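PDB 1TW9: glutathione S-transferase 2 from Heligmosomoides polygyrus, which probably catalyses the conjugation of glutathione to electrophilic halide substrates, as a sigma-class member of the glutathione transferase superfamily. Local coordinates for residues Leu125-Thr137 against Arg170-Lys182. Sequence-based numbering, arbitrary orientation.
Sequences LLPARTKFLGFIT and RVPEYIEGFPEVK
R129 of helix 119-142 reaches Y174 and E173 in the loop between helices 155-170 and 179-189. All three helices belong to the all-helical C-terminal domain of the glutathione transferase fold. R129 CB packs at the corner of the Y174 ring, 3.4 Å from Y174 CE1. CG follows along the same CE1-CD1 side. It sits between the backbone N and the carbonyl carbon (chi1 80°), and the chain bends again at chi2. CD lies over the ring face and also touches Y174 O and F178 CE1. NE gives a short, nearly straight bond to Y174 O, 2.6 Å long, with the oxygen in the guanidinium plane. NH2 donates to E173 O at 2.9 Å, and more weakly to Y174 O. NH1 turns back to L126 O in its own helix. L126 CD2 lies over the centre of one guanidinium face and F178 CE1 nearer the rim of the other, and both limit its rotation. A methionine here would probably leave the carbonyls of E173 and Y174 without their charged donor and the loop less firmly tied to the helix.

L133 CB lies over the F178 ring, 3.6 Å from its centroid, a CH-pi contact. Its CD1 also touches the Y174 ring, whose hydroxyl bonds to Y98 of helix 82-101. F178 is the N-cap residue of helix 179-189. V181 CG2 packs against I136 CG2. E180 OE2 forms a salt bridge with K141. A water closes this end: it donates to T137 OG1 and E180 OE1, both at 2.8 Å, and accepts from V181 N.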
ATOM      1  N   LEU A 125     -14.272   2.830  17.533  1.00 30.91           N
ATOM      2  CA  LEU A 125     -14.813   3.137  16.203  1.00 31.36           C
ATOM      3  C   LEU A 125     -14.965   4.642  16.007  1.00 30.96           C
ATOM      4  O   LEU A 125     -14.421   5.229  15.065  1.00 29.79           O
ATOM      5  CB  LEU A 125     -16.182   2.476  16.020  1.00 30.91           C
ATOM      6  CG  LEU A 125     -16.656   2.125  14.623  1.00 30.98           C
ATOM      7  CD1 LEU A 125     -18.127   2.484  14.454  1.00 29.97           C
ATOM      8  CD2 LEU A 125     -15.811   2.700  13.541  1.00 27.58           C
ATOM      9  N   LEU A 126     -15.736   5.263  16.890  1.00 32.00           N
ATOM     10  CA  LEU A 126     -16.138   6.660  16.711  1.00 32.90           C
ATOM     11  C   LEU A 126     -14.952   7.642  16.797  1.00 33.85           C
ATOM     12  O   LEU A 126     -14.858   8.521  15.944  1.00 34.18           O
ATOM     13  CB  LEU A 126     -17.336   7.021  17.609  1.00 33.76           C
ATOM     14  CG  LEU A 126     -18.607   6.209  17.227  1.00 33.92           C
ATOM     15  CD1 LEU A 126     -19.744   6.494  18.175  1.00 36.90           C
ATOM     16  CD2 LEU A 126     -19.100   6.387  15.755  1.00 35.26           C
ATOM     17  N   PRO A 127     -14.043   7.512  17.773  1.00 33.74           N
ATOM     18  CA  PRO A 127     -12.769   8.280  17.760  1.00 33.95           C
ATOM     19  C   PRO A 127     -11.929   8.107  16.499  1.00 34.86           C
ATOM     20  O   PRO A 127     -11.392   9.093  15.939  1.00 35.95           O
ATOM     21  CB  PRO A 127     -11.984   7.672  18.928  1.00 33.94           C
ATOM     22  CG  PRO A 127     -13.005   7.122  19.822  1.00 33.66           C
ATOM     23  CD  PRO A 127     -14.191   6.713  19.002  1.00 34.20           C
ATOM     24  N   ALA A 128     -11.796   6.843  16.079  1.00 34.92           N
ATOM     25  CA  ALA A 128     -11.011   6.524  14.894  1.00 33.56           C
ATOM     26  C   ALA A 128     -11.639   7.194  13.733  1.00 34.60           C
ATOM     27  O   ALA A 128     -10.913   7.788  12.897  1.00 33.04           O
ATOM     28  CB  ALA A 128     -10.938   5.021  14.681  1.00 34.64           C
ATOM     29  N   ARG A 129     -12.970   7.109  13.640  1.00 32.99           N
ATOM     30  CA  ARG A 129     -13.590   7.652  12.459  1.00 33.93           C
ATOM     31  C   ARG A 129     -13.595   9.174  12.452  1.00 32.91           C
ATOM     32  O   ARG A 129     -13.449   9.775  11.399  1.00 31.66           O
ATOM     33  CB  ARG A 129     -14.946   6.991  12.192  1.00 35.61           C
ATOM     34  CG  ARG A 129     -16.058   7.477  12.972  1.00 32.38           C
ATOM     35  CD  ARG A 129     -16.592   8.852  12.550  1.00 34.69           C
ATOM     36  NE  ARG A 129     -18.003   9.027  12.933  1.00 36.11           N
ATOM     37  CZ  ARG A 129     -18.441   9.525  14.059  1.00 32.80           C
ATOM     38  NH1 ARG A 129     -17.638   9.824  15.067  1.00 37.05           N
ATOM     39  NH2 ARG A 129     -19.747   9.660  14.241  1.00 36.40           N
ATOM     40  N   THR A 130     -13.656   9.835  13.620  1.00 32.46           N
ATOM     41  CA  THR A 130     -13.522  11.288  13.615  1.00 31.88           C
ATOM     42  C   THR A 130     -12.195  11.778  12.987  1.00 32.34           C
ATOM     43  O   THR A 130     -12.175  12.724  12.172  1.00 31.97           O
ATOM     44  CB  THR A 130     -13.633  11.801  15.051  1.00 31.41           C
ATOM     45  OG1 THR A 130     -14.949  11.519  15.566  1.00 31.57           O
ATOM     46  CG2 THR A 130     -13.479  13.369  15.217  1.00 31.92           C
ATOM     47  N   LYS A 131     -11.090  11.139  13.372  1.00 30.42           N
ATOM     48  CA  LYS A 131      -9.800  11.465  12.834  1.00 32.50           C
ATOM     49  C   LYS A 131      -9.722  11.175  11.331  1.00 31.76           C
ATOM     50  O   LYS A 131      -9.423  12.077  10.543  1.00 31.52           O
ATOM     51  CB  LYS A 131      -8.728  10.672  13.549  1.00 32.79           C
ATOM     52  CG  LYS A 131      -7.320  11.088  13.126  1.00 36.22           C
ATOM     53  CD  LYS A 131      -6.267  10.650  14.159  1.00 36.61           C
ATOM     54  CE  LYS A 131      -6.258   9.129  14.373  1.00 40.75           C
ATOM     55  NZ  LYS A 131      -5.069   8.561  15.146  1.00 40.62           N
ATOM     56  N   PHE A 132     -10.044   9.950  10.933  1.00 30.67           N
ATOM     57  CA  PHE A 132     -10.016   9.567   9.532  1.00 31.36           C
ATOM     58  C   PHE A 132     -11.001  10.311   8.626  1.00 31.25           C
ATOM     59  O   PHE A 132     -10.627  10.800   7.559  1.00 30.32           O
ATOM     60  CB  PHE A 132     -10.292   8.078   9.377  1.00 30.86           C
ATOM     61  CG  PHE A 132     -10.266   7.607   7.978  1.00 31.40           C
ATOM     62  CD1 PHE A 132     -11.393   7.054   7.427  1.00 31.31           C
ATOM     63  CD2 PHE A 132      -9.074   7.648   7.252  1.00 33.06           C
ATOM     64  CE1 PHE A 132     -11.344   6.560   6.118  1.00 34.37           C
ATOM     65  CE2 PHE A 132      -9.028   7.186   5.942  1.00 33.27           C
ATOM     66  CZ  PHE A 132     -10.194   6.689   5.376  1.00 32.82           C
ATOM     67  N   LEU A 133     -12.225  10.466   9.092  1.00 30.01           N
ATOM     68  CA  LEU A 133     -13.223  11.195   8.272  1.00 30.25           C
ATOM     69  C   LEU A 133     -12.893  12.666   8.195  1.00 31.61           C
ATOM     70  O   LEU A 133     -13.250  13.333   7.246  1.00 31.80           O
ATOM     71  CB  LEU A 133     -14.649  10.890   8.682  1.00 30.77           C
ATOM     72  CG  LEU A 133     -15.147   9.413   8.464  1.00 29.36           C
ATOM     73  CD1 LEU A 133     -16.635   9.376   8.681  1.00 35.82           C
ATOM     74  CD2 LEU A 133     -14.799   8.750   7.133  1.00 33.23           C
ATOM     75  N   GLY A 134     -12.230  13.188   9.203  1.00 30.63           N
ATOM     76  CA  GLY A 134     -11.790  14.566   9.132  1.00 31.76           C
ATOM     77  C   GLY A 134     -10.806  14.700   7.984  1.00 30.59           C
ATOM     78  O   GLY A 134     -10.877  15.680   7.197  1.00 30.17           O
ATOM     79  N   PHE A 135      -9.843  13.780   7.891  1.00 31.35           N
ATOM     80  CA  PHE A 135      -8.851  13.833   6.780  1.00 32.55           C
ATOM     81  C   PHE A 135      -9.525  13.690   5.415  1.00 34.70           C
ATOM     82  O   PHE A 135      -9.246  14.489   4.485  1.00 34.68           O
ATOM     83  CB  PHE A 135      -7.784  12.733   6.906  1.00 34.23           C
ATOM     84  CG  PHE A 135      -6.913  12.850   8.141  1.00 32.47           C
ATOM     85  CD1 PHE A 135      -6.560  11.710   8.856  1.00 33.89           C
ATOM     86  CD2 PHE A 135      -6.449  14.067   8.587  1.00 33.90           C
ATOM     87  CE1 PHE A 135      -5.756  11.799   9.978  1.00 34.22           C
ATOM     88  CE2 PHE A 135      -5.650  14.154   9.683  1.00 36.79           C
ATOM     89  CZ  PHE A 135      -5.308  13.007  10.399  1.00 33.24           C
ATOM     90  N   ILE A 136     -10.410  12.729   5.301  1.00 33.78           N
ATOM     91  CA  ILE A 136     -11.195  12.495   4.064  1.00 34.35           C
ATOM     92  C   ILE A 136     -11.988  13.723   3.656  1.00 33.59           C
ATOM     93  O   ILE A 136     -11.991  14.122   2.488  1.00 33.38           O
ATOM     94  CB  ILE A 136     -12.177  11.249   4.211  1.00 33.69           C
ATOM     95  CG1 ILE A 136     -11.428   9.955   4.353  1.00 36.49           C
ATOM     96  CG2 ILE A 136     -13.166  11.151   2.963  1.00 37.85           C
ATOM     97  CD1 ILE A 136     -10.364   9.745   3.355  1.00 36.18           C
ATOM     98  N   THR A 137     -12.663  14.351   4.617  1.00 32.41           N
ATOM     99  CA  THR A 137     -13.460  15.559   4.384  1.00 31.85           C
ATOM    100  C   THR A 137     -12.637  16.727   3.812  1.00 30.86           C
ATOM    101  O   THR A 137     -13.068  17.440   2.882  1.00 29.78           O
ATOM    102  CB  THR A 137     -14.130  15.959   5.675  1.00 30.93           C
ATOM    103  OG1 THR A 137     -15.066  14.921   6.041  1.00 33.70           O
ATOM    104  CG2 THR A 137     -15.000  17.191   5.440  1.00 30.31           C
ATOM    105  N   ARG A 170     -24.038  -0.685  10.028  1.00 33.27           N
ATOM    106  CA  ARG A 170     -23.862  -1.259  11.366  1.00 33.28           C
ATOM    107  C   ARG A 170     -24.112  -0.266  12.512  1.00 32.77           C
ATOM    108  O   ARG A 170     -24.675  -0.603  13.559  1.00 31.86           O
ATOM    109  CB  ARG A 170     -22.437  -1.776  11.486  1.00 33.87           C
ATOM    110  CG  ARG A 170     -22.074  -2.832  10.499  1.00 34.07           C
ATOM    111  CD  ARG A 170     -20.663  -3.291  10.665  1.00 35.16           C
ATOM    112  NE  ARG A 170     -20.246  -4.266   9.680  1.00 35.46           N
ATOM    113  CZ  ARG A 170     -20.413  -5.602   9.778  1.00 39.32           C
ATOM    114  NH1 ARG A 170     -21.009  -6.170  10.812  1.00 36.99           N
ATOM    115  NH2 ARG A 170     -19.955  -6.377   8.801  1.00 40.56           N
ATOM    116  N   VAL A 171     -23.679   0.963  12.293  1.00 32.58           N
ATOM    117  CA  VAL A 171     -23.689   2.018  13.268  1.00 31.94           C
ATOM    118  C   VAL A 171     -24.185   3.284  12.587  1.00 32.04           C
ATOM    119  O   VAL A 171     -23.355   4.049  12.035  1.00 28.61           O
ATOM    120  CB  VAL A 171     -22.282   2.225  13.805  1.00 32.67           C
ATOM    121  CG1 VAL A 171     -22.218   3.397  14.785  1.00 30.98           C
ATOM    122  CG2 VAL A 171     -21.769   0.903  14.483  1.00 31.94           C
ATOM    123  N   PRO A 172     -25.513   3.509  12.584  1.00 32.06           N
ATOM    124  CA  PRO A 172     -26.096   4.687  11.913  1.00 33.11           C
ATOM    125  C   PRO A 172     -25.408   6.009  12.225  1.00 33.35           C
ATOM    126  O   PRO A 172     -25.293   6.850  11.315  1.00 35.56           O
ATOM    127  CB  PRO A 172     -27.529   4.699  12.424  1.00 33.47           C
ATOM    128  CG  PRO A 172     -27.845   3.289  12.621  1.00 33.56           C
ATOM    129  CD  PRO A 172     -26.570   2.641  13.133  1.00 32.89           C
ATOM    130  N   GLU A 173     -24.926   6.204  13.460  1.00 33.49           N
ATOM    131  CA  GLU A 173     -24.299   7.464  13.855  1.00 34.33           C
ATOM    132  C   GLU A 173     -22.912   7.675  13.217  1.00 32.16           C
ATOM    133  O   GLU A 173     -22.309   8.713  13.348  1.00 30.36           O
ATOM    134  CB  GLU A 173     -24.346   7.715  15.395  1.00 36.04           C
ATOM    135  CG  GLU A 173     -23.205   7.240  16.290  1.00 39.47           C
ATOM    136  CD  GLU A 173     -23.371   7.684  17.770  1.00 40.89           C
ATOM    137  OE1 GLU A 173     -23.967   6.903  18.568  1.00 49.82           O
ATOM    138  OE2 GLU A 173     -22.915   8.808  18.178  1.00 49.31           O
ATOM    139  N   TYR A 174     -22.392   6.675  12.516  1.00 31.67           N
ATOM    140  CA  TYR A 174     -21.047   6.771  11.919  1.00 32.17           C
ATOM    141  C   TYR A 174     -20.860   8.018  11.071  1.00 31.20           C
ATOM    142  O   TYR A 174     -19.810   8.624  11.070  1.00 31.44           O
ATOM    143  CB  TYR A 174     -20.766   5.510  11.128  1.00 32.25           C
ATOM    144  CG  TYR A 174     -19.380   5.423  10.494  1.00 32.06           C
ATOM    145  CD1 TYR A 174     -18.318   4.891  11.175  1.00 34.19           C
ATOM    146  CD2 TYR A 174     -19.168   5.843   9.213  1.00 29.06           C
ATOM    147  CE1 TYR A 174     -17.055   4.838  10.595  1.00 33.59           C
ATOM    148  CE2 TYR A 174     -17.943   5.771   8.619  1.00 29.65           C
ATOM    149  CZ  TYR A 174     -16.873   5.300   9.339  1.00 31.54           C
ATOM    150  OH  TYR A 174     -15.605   5.241   8.813  1.00 31.09           O
ATOM    151  N   ILE A 175     -21.892   8.351  10.312  1.00 30.45           N
ATOM    152  CA  ILE A 175     -21.860   9.420   9.374  1.00 30.96           C
ATOM    153  C   ILE A 175     -22.313  10.784   9.902  1.00 29.53           C
ATOM    154  O   ILE A 175     -22.206  11.821   9.200  1.00 29.91           O
ATOM    155  CB  ILE A 175     -22.713   8.920   8.172  1.00 32.33           C
ATOM    156  CG1 ILE A 175     -22.137   9.461   6.901  1.00 40.81           C
ATOM    157  CG2 ILE A 175     -24.158   9.036   8.397  1.00 33.89           C
ATOM    158  CD1 ILE A 175     -20.643   9.236   6.779  1.00 43.77           C
ATOM    159  N   GLU A 176     -22.740  10.794  11.150  1.00 28.16           N
ATOM    160  CA  GLU A 176     -23.200  12.022  11.729  1.00 28.74           C
ATOM    161  C   GLU A 176     -21.971  12.904  11.919  1.00 29.25           C
ATOM    162  O   GLU A 176     -20.938  12.445  12.451  1.00 31.45           O
ATOM    163  CB  GLU A 176     -23.946  11.776  13.033  1.00 28.78           C
ATOM    164  CG  GLU A 176     -25.273  11.066  12.860  1.00 27.01           C
ATOM    165  CD  GLU A 176     -26.052  10.853  14.148  1.00 28.40           C
ATOM    166  OE1 GLU A 176     -25.627  11.402  15.196  1.00 31.41           O
ATOM    167  OE2 GLU A 176     -27.136  10.201  14.116  1.00 26.88           O
ATOM    168  N   GLY A 177     -22.047  14.135  11.427  1.00 30.98           N
ATOM    169  CA  GLY A 177     -20.902  15.052  11.484  1.00 30.66           C
ATOM    170  C   GLY A 177     -20.085  15.131  10.229  1.00 32.07           C
ATOM    171  O   GLY A 177     -19.170  15.964  10.106  1.00 32.16           O
ATOM    172  N   PHE A 178     -20.448  14.310   9.250  1.00 28.98           N
ATOM    173  CA  PHE A 178     -19.625  14.146   8.006  1.00 29.93           C
ATOM    174  C   PHE A 178     -20.534  14.094   6.779  1.00 29.65           C
ATOM    175  O   PHE A 178     -20.565  13.080   6.059  1.00 29.43           O
ATOM    176  CB  PHE A 178     -18.827  12.871   8.127  1.00 29.33           C
ATOM    177  CG  PHE A 178     -17.870  12.907   9.265  1.00 31.01           C
ATOM    178  CD1 PHE A 178     -18.164  12.300  10.448  1.00 33.61           C
ATOM    179  CD2 PHE A 178     -16.796  13.741   9.204  1.00 32.44           C
ATOM    180  CE1 PHE A 178     -17.289  12.426  11.569  1.00 33.59           C
ATOM    181  CE2 PHE A 178     -15.885  13.852  10.262  1.00 33.32           C
ATOM    182  CZ  PHE A 178     -16.179  13.203  11.480  1.00 32.60           C
ATOM    183  N   PRO A 179     -21.258  15.173   6.505  1.00 28.54           N
ATOM    184  CA  PRO A 179     -22.217  15.137   5.388  1.00 29.39           C
ATOM    185  C   PRO A 179     -21.548  14.942   4.056  1.00 30.37           C
ATOM    186  O   PRO A 179     -22.110  14.237   3.173  1.00 29.80           O
ATOM    187  CB  PRO A 179     -22.892  16.500   5.425  1.00 29.94           C
ATOM    188  CG  PRO A 179     -22.025  17.388   6.343  1.00 31.06           C
ATOM    189  CD  PRO A 179     -21.253  16.481   7.223  1.00 30.43           C
ATOM    190  N   GLU A 180     -20.373  15.528   3.899  1.00 30.71           N
ATOM    191  CA  GLU A 180     -19.646  15.378   2.592  1.00 31.57           C
ATOM    192  C   GLU A 180     -19.255  13.911   2.346  1.00 31.36           C
ATOM    193  O   GLU A 180     -19.316  13.413   1.237  1.00 29.77           O
ATOM    194  CB  GLU A 180     -18.403  16.273   2.529  1.00 32.58           C
ATOM    195  CG  GLU A 180     -18.649  17.761   2.530  1.00 37.59           C
ATOM    196  CD  GLU A 180     -18.924  18.360   3.920  1.00 40.43           C
ATOM    197  OE1 GLU A 180     -18.663  17.689   4.993  1.00 37.74           O
ATOM    198  OE2 GLU A 180     -19.415  19.536   3.941  1.00 43.01           O
ATOM    199  N   VAL A 181     -18.870  13.216   3.412  1.00 30.25           N
ATOM    200  CA  VAL A 181     -18.503  11.816   3.302  1.00 31.04           C
ATOM    201  C   VAL A 181     -19.735  11.012   2.972  1.00 29.74           C
ATOM    202  O   VAL A 181     -19.668  10.119   2.160  1.00 29.91           O
ATOM    203  CB  VAL A 181     -17.857  11.289   4.588  1.00 30.65           C
ATOM    204  CG1 VAL A 181     -17.709   9.764   4.550  1.00 31.83           C
ATOM    205  CG2 VAL A 181     -16.521  11.932   4.844  1.00 32.01           C
ATOM    206  N   LYS A 182     -20.869  11.313   3.611  1.00 29.27           N
ATOM    207  CA  LYS A 182     -22.116  10.612   3.247  1.00 30.55           C
ATOM    208  C   LYS A 182     -22.476  10.831   1.768  1.00 29.41           C
ATOM    209  O   LYS A 182     -22.906   9.888   1.111  1.00 31.67           O
ATOM    210  CB  LYS A 182     -23.337  11.080   4.080  1.00 31.75           C
ATOM    211  CG  LYS A 182     -24.510  10.099   3.804  1.00 36.16           C
ATOM    212  CD  LYS A 182     -25.705  10.235   4.560  1.00 39.81           C
ATOM    213  CE  LYS A 182     -26.721   9.133   4.076  1.00 42.11           C
ATOM    214  NZ  LYS A 182     -27.903   9.105   5.024  1.00 41.39           N
TER
HETATM  215  O   HOH W   1     -17.825  15.077   5.648  1.00 24.04           O